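Long-range contact in putative phosphatase (Bacteroides thetaiotaomicron, PDB 3KYA), which is a putative phosphatase that binds zinc ions and joins an IPT/TIG domain to what appears to be a six-bladed beta-propeller: residues 416-430 against 435-447. Residues are numbered along the deposited sequence; the frame is centred on the assembly and turned at random.
With EDO (1,2-ethanediol), chain C.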
loop_
_atom_site.group_PDB
_atom_site.type_symbol
_atom_site.label_atom_id
_atom_site.label_comp_id
_atom_site.label_asym_id
_atom_site.label_seq_id
_atom_site.Cartn_x
_atom_site.Cartn_y
_atom_site.Cartn_z
ATOM N N ALA A 416 11.754 3.569 -7.173
ATOM C CA ALA A 416 12.241 4.038 -8.460
ATOM C C ALA A 416 13.258 3.071 -9.040
ATOM O O ALA A 416 14.126 2.550 -8.322
ATOM C CB ALA A 416 12.858 5.447 -8.309
ATOM N N GLY A 417 13.152 2.848 -10.343
ATOM C CA GLY A 417 14.059 1.969 -11.070
ATOM C C GLY A 417 13.377 0.717 -11.581
ATOM O O GLY A 417 12.179 0.497 -11.325
ATOM N N ARG A 418 14.140 -0.065 -12.336
ATOM C CA ARG A 418 13.692 -1.325 -12.932
ATOM C C ARG A 418 12.459 -1.117 -13.832
ATOM O O ARG A 418 11.537 -1.943 -13.840
ATOM C CB ARG A 418 13.418 -2.362 -11.828
ATOM C CG ARG A 418 14.633 -2.617 -10.920
ATOM C CD ARG A 418 14.287 -3.549 -9.754
ATOM N NE ARG A 418 14.061 -4.931 -10.184
ATOM C CZ ARG A 418 14.992 -5.890 -10.216
ATOM N NH1 ARG A 418 16.246 -5.653 -9.847
ATOM N NH2 ARG A 418 14.668 -7.111 -10.622
ATOM N N GLY A 419 12.473 -0.014 -14.588
ATOM C CA GLY A 419 11.400 0.355 -15.502
ATOM C C GLY A 419 10.812 -0.828 -16.258
ATOM O O GLY A 419 11.519 -1.524 -17.008
ATOM N N ALA A 420 9.514 -1.034 -16.071
ATOM C CA ALA A 420 8.809 -2.172 -16.689
ATOM C C ALA A 420 8.950 -2.238 -18.202
ATOM O O ALA A 420 9.341 -3.271 -18.752
ATOM C CB ALA A 420 7.339 -2.138 -16.304
ATOM N N SER A 421 8.661 -1.131 -18.881
ATOM C CA SER A 421 8.703 -1.084 -20.341
ATOM C C SER A 421 10.106 -1.178 -20.915
ATOM O O SER A 421 10.324 -1.801 -21.960
ATOM C CB SER A 421 8.056 0.210 -20.851
ATOM O OG SER A 421 6.746 0.359 -20.343
ATOM N N THR A 422 11.066 -0.547 -20.247
ATOM C CA THR A 422 12.420 -0.546 -20.763
ATOM C C THR A 422 13.128 -1.887 -20.517
ATOM O O THR A 422 13.882 -2.340 -21.358
ATOM C CB THR A 422 13.202 0.640 -20.205
ATOM O OG1 THR A 422 12.940 0.735 -18.806
ATOM C CG2 THR A 422 12.749 1.929 -20.923
ATOM N N SER A 423 12.855 -2.507 -19.375
ATOM C CA SER A 423 13.437 -3.817 -19.060
ATOM C C SER A 423 12.895 -4.930 -19.978
ATOM O O SER A 423 13.422 -6.033 -19.981
ATOM C CB SER A 423 13.209 -4.176 -17.592
ATOM O OG SER A 423 11.834 -4.299 -17.286
ATOM N N LEU A 424 11.848 -4.635 -20.754
ATOM C CA LEU A 424 11.299 -5.592 -21.713
ATOM C C LEU A 424 12.044 -5.483 -23.032
ATOM O O LEU A 424 12.398 -6.485 -23.662
ATOM C CB LEU A 424 9.822 -5.312 -21.976
ATOM C CG LEU A 424 9.175 -6.234 -23.023
ATOM C CD1 LEU A 424 9.246 -7.681 -22.561
ATOM C CD2 LEU A 424 7.739 -5.831 -23.304
ATOM N N ALA A 425 12.277 -4.247 -23.450
ATOM C CA ALA A 425 12.967 -3.983 -24.706
ATOM C C ALA A 425 14.294 -4.697 -24.796
ATOM O O ALA A 425 14.604 -5.254 -25.842
ATOM C CB ALA A 425 13.188 -2.469 -24.906
ATOM N N ASP A 426 15.085 -4.677 -23.717
ATOM C CA ASP A 426 16.406 -5.271 -23.797
ATOM C C ASP A 426 16.679 -6.451 -22.845
ATOM O O ASP A 426 17.739 -7.041 -22.929
ATOM C CB ASP A 426 17.488 -4.187 -23.679
ATOM C CG ASP A 426 17.481 -3.468 -22.337
ATOM O OD1 ASP A 426 16.843 -3.948 -21.364
ATOM O OD2 ASP A 426 18.143 -2.408 -22.278
ATOM N N GLY A 427 15.731 -6.775 -21.970
ATOM C CA GLY A 427 15.863 -7.921 -21.055
ATOM C C GLY A 427 16.688 -7.666 -19.804
ATOM O O GLY A 427 16.960 -8.590 -19.043
ATOM N N ASN A 428 17.080 -6.412 -19.582
ATOM C CA ASN A 428 17.918 -6.050 -18.439
ATOM C C ASN A 428 17.157 -5.262 -17.412
ATOM O O ASN A 428 16.416 -4.339 -17.775
ATOM C CB ASN A 428 19.085 -5.170 -18.895
ATOM C CG ASN A 428 19.998 -5.860 -19.856
ATOM O OD1 ASN A 428 20.160 -7.084 -19.818
ATOM N ND2 ASN A 428 20.619 -5.088 -20.724
ATOM N N GLN A 429 17.358 -5.580 -16.134
ATOM C CA GLN A 429 16.743 -4.802 -15.054
ATOM C C GLN A 429 17.516 -3.488 -14.785
ATOM O O GLN A 429 17.008 -2.588 -14.103
ATOM C CB GLN A 429 16.666 -5.619 -13.776
ATOM C CG GLN A 429 15.829 -6.877 -13.906
ATOM C CD GLN A 429 14.388 -6.588 -14.271
ATOM O OE1 GLN A 429 13.782 -5.637 -13.772
ATOM N NE2 GLN A 429 13.821 -7.420 -15.142
ATOM N N TRP A 430 18.738 -3.409 -15.304
ATOM C CA TRP A 430 19.584 -2.228 -15.186
ATOM C C TRP A 430 19.538 -1.441 -16.487
ATOM O O TRP A 430 19.189 -1.976 -17.540
ATOM C CB TRP A 430 21.040 -2.618 -14.869
ATOM C CG TRP A 430 21.635 -3.629 -15.836
ATOM C CD1 TRP A 430 21.627 -4.989 -15.689
ATOM C CD2 TRP A 430 22.314 -3.368 -17.073
ATOM N NE1 TRP A 430 22.250 -5.585 -16.751
ATOM C CE2 TRP A 430 22.673 -4.620 -17.624
ATOM C CE3 TRP A 430 22.647 -2.204 -17.775
ATOM C CZ2 TRP A 430 23.362 -4.743 -18.829
ATOM C CZ3 TRP A 430 23.335 -2.327 -18.982
ATOM C CH2 TRP A 430 23.686 -3.582 -19.493
ATOM N N GLY A 435 12.980 9.282 -16.613
ATOM C CA GLY A 435 11.518 9.331 -16.712
ATOM C C GLY A 435 10.731 8.667 -15.588
ATOM O O GLY A 435 11.152 8.637 -14.424
ATOM N N ASP A 436 9.574 8.126 -15.962
ATOM C CA ASP A 436 8.627 7.552 -15.015
ATOM C C ASP A 436 9.310 6.578 -14.063
ATOM O O ASP A 436 10.010 5.666 -14.503
ATOM C CB ASP A 436 7.456 6.900 -15.771
ATOM C CG ASP A 436 6.362 6.426 -14.844
ATOM O OD1 ASP A 436 6.574 5.422 -14.141
ATOM O OD2 ASP A 436 5.274 7.029 -14.853
ATOM N N LEU A 437 9.094 6.787 -12.767
ATOM C CA LEU A 437 9.770 6.014 -11.705
ATOM C C LEU A 437 9.771 4.476 -11.846
ATOM O O LEU A 437 10.818 3.853 -11.610
ATOM C CB LEU A 437 9.211 6.373 -10.317
ATOM C CG LEU A 437 9.281 7.826 -9.821
ATOM C CD1 LEU A 437 9.007 7.894 -8.328
ATOM C CD2 LEU A 437 10.631 8.501 -10.118
ATOM N N ARG A 438 8.631 3.875 -12.223
ATOM C CA ARG A 438 8.580 2.404 -12.317
ATOM C C ARG A 438 8.221 1.856 -13.701
ATOM O O ARG A 438 8.372 0.659 -13.940
ATOM C CB ARG A 438 7.647 1.843 -11.234
ATOM C CG ARG A 438 8.088 2.183 -9.801
ATOM C CD ARG A 438 9.274 1.353 -9.291
ATOM N NE ARG A 438 8.854 -0.007 -8.950
ATOM C CZ ARG A 438 9.175 -1.098 -9.633
ATOM N NH1 ARG A 438 9.971 -1.030 -10.687
ATOM N NH2 ARG A 438 8.713 -2.267 -9.234
ATOM N N GLU A 439 7.776 2.707 -14.624
ATOM C CA GLU A 439 7.478 2.249 -15.984
ATOM C C GLU A 439 8.624 2.396 -16.967
ATOM O O GLU A 439 8.682 1.655 -17.943
ATOM C CB GLU A 439 6.257 2.993 -16.567
ATOM C CG GLU A 439 4.960 2.609 -15.931
ATOM C CD GLU A 439 4.724 1.094 -15.952
ATOM O OE1 GLU A 439 4.909 0.444 -16.993
ATOM O OE2 GLU A 439 4.376 0.561 -14.897
ATOM N N VAL A 440 9.525 3.350 -16.729
ATOM C CA VAL A 440 10.596 3.638 -17.684
ATOM C C VAL A 440 12.004 3.736 -17.066
ATOM O O VAL A 440 12.946 3.121 -17.578
ATOM C CB VAL A 440 10.292 4.967 -18.456
ATOM C CG1 VAL A 440 11.440 5.329 -19.395
ATOM C CG2 VAL A 440 8.943 4.877 -19.243
ATOM N N ALA A 441 12.142 4.538 -16.005
ATOM C CA ALA A 441 13.454 4.814 -15.398
ATOM C C ALA A 441 14.248 3.565 -14.957
ATOM O O ALA A 441 13.678 2.605 -14.404
ATOM C CB ALA A 441 13.293 5.766 -14.210
ATOM N N ARG A 442 15.559 3.604 -15.208
ATOM C CA ARG A 442 16.474 2.540 -14.773
ATOM C C ARG A 442 17.786 3.117 -14.295
ATOM O O ARG A 442 18.173 4.208 -14.707
ATOM C CB ARG A 442 16.752 1.541 -15.890
ATOM C CG ARG A 442 15.546 0.703 -16.249
ATOM C CD ARG A 442 15.882 -0.413 -17.210
ATOM N NE ARG A 442 16.309 0.052 -18.519
ATOM C CZ ARG A 442 16.617 -0.754 -19.532
ATOM N NH1 ARG A 442 16.589 -2.074 -19.367
ATOM N NH2 ARG A 442 16.972 -0.253 -20.711
ATOM N N PHE A 443 18.450 2.358 -13.425
ATOM C CA PHE A 443 19.766 2.686 -12.901
ATOM C C PHE A 443 20.673 1.485 -13.132
ATOM O O PHE A 443 20.202 0.416 -13.554
ATOM C CB PHE A 443 19.723 2.927 -11.383
ATOM C CG PHE A 443 18.782 4.035 -10.924
ATOM C CD1 PHE A 443 19.223 5.348 -10.818
ATOM C CD2 PHE A 443 17.482 3.742 -10.505
ATOM C CE1 PHE A 443 18.357 6.367 -10.375
ATOM C CE2 PHE A 443 16.638 4.733 -10.043
ATOM C CZ PHE A 443 17.069 6.052 -9.985
ATOM N N ARG A 444 21.976 1.665 -12.908
ATOM C CA ARG A 444 22.908 0.535 -12.847
ATOM C C ARG A 444 23.219 0.451 -11.345
ATOM O O ARG A 444 22.370 0.857 -10.534
ATOM C CB ARG A 444 24.124 0.718 -13.764
ATOM C CG ARG A 444 23.720 0.891 -15.236
ATOM C CD ARG A 444 24.864 0.799 -16.208
ATOM N NE ARG A 444 25.395 -0.560 -16.259
ATOM C CZ ARG A 444 26.200 -1.026 -17.202
ATOM N NH1 ARG A 444 26.595 -0.249 -18.203
ATOM N NH2 ARG A 444 26.610 -2.280 -17.140
ATOM N N ASP A 445 24.372 -0.080 -10.936
ATOM C CA ASP A 445 24.665 -0.182 -9.487
ATOM C C ASP A 445 24.568 1.194 -8.789
ATOM O O ASP A 445 25.273 2.131 -9.163
ATOM C CB ASP A 445 26.052 -0.778 -9.231
ATOM C CG ASP A 445 26.261 -2.127 -9.902
ATOM O OD1 ASP A 445 25.961 -2.269 -11.125
ATOM O OD2 ASP A 445 26.779 -3.032 -9.202
ATOM N N VAL A 446 23.722 1.294 -7.767
ATOM C CA VAL A 446 23.484 2.552 -7.034
ATOM C C VAL A 446 24.001 2.462 -5.597
ATOM O O VAL A 446 23.618 1.567 -4.849
ATOM C CB VAL A 446 21.979 2.961 -7.068
ATOM C CG1 VAL A 446 21.639 3.635 -8.400
ATOM C CG2 VAL A 446 21.060 1.751 -6.790
ATOM N N SER A 447 24.837 3.424 -5.208
ATOM C CA SER A 447 25.524 3.400 -3.900
ATOM C C SER A 447 25.261 4.592 -2.968
ATOM O O SER A 447 25.313 4.439 -1.746
ATOM C CB SER A 447 27.046 3.283 -4.137
ATOM O OG SER A 447 27.527 4.359 -4.945
HETATM C C1 EDO C . 5.614 11.682 -15.598
HETATM O O1 EDO C . 6.027 12.152 -16.887
HETATM C C2 EDO C . 5.980 10.218 -15.422
HETATM O O2 EDO C . 5.159 9.409 -16.270
HETATM O O HOH W 1 17.022 -0.031 -12.798
#
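Arg442 runs past Thr422 to meet Asp426 of the short helix 422-426, the two side chains coming from opposite directions, within the loop that leads from the blade ending in strand 412-415 into the closing blade of the apparent beta-propeller, the sheet in which strand 105-110 lies between 435-436 and 467-473. Arg442 CB rests near Trp430 C, and CG lies 3.6 Å from Gly419 N. CD runs between Thr422 OG1 and Trp430 O; there the chain bends (chi3 -65°), turning the guanidinium toward Asp426. NE forms a salt bridge with Asp433, from the short link between the segments. NH1 and NH2 make a bidentate, end-on salt bridge, NH1 to OD1 of Asp426 at 2.8 Å on its syn lone pair and NH2 to OD2 at 2.9 Å, the two planes 32° apart. NH1 also donates to Asn428 O, while Thr422 CB and Trp430 O sit over opposite faces. A leucine in place of Arg442 would probably leave the carboxylates of Asp426 and Asp433 without their cationic mate and Asn428 O without this donor. Asp426 OD1 also accepts from Asn428 N, an Asx turn. Backbone bonds tie the loops further: Gly417 N to Leu437 O and Ser421 N to Glu439 O. At the far end the Arg444 guanidinium lies nearly flat on Trp430, planes 15° apart, with the indole atom CZ3 of Trp430 3.6 Å from Arg444 CZ.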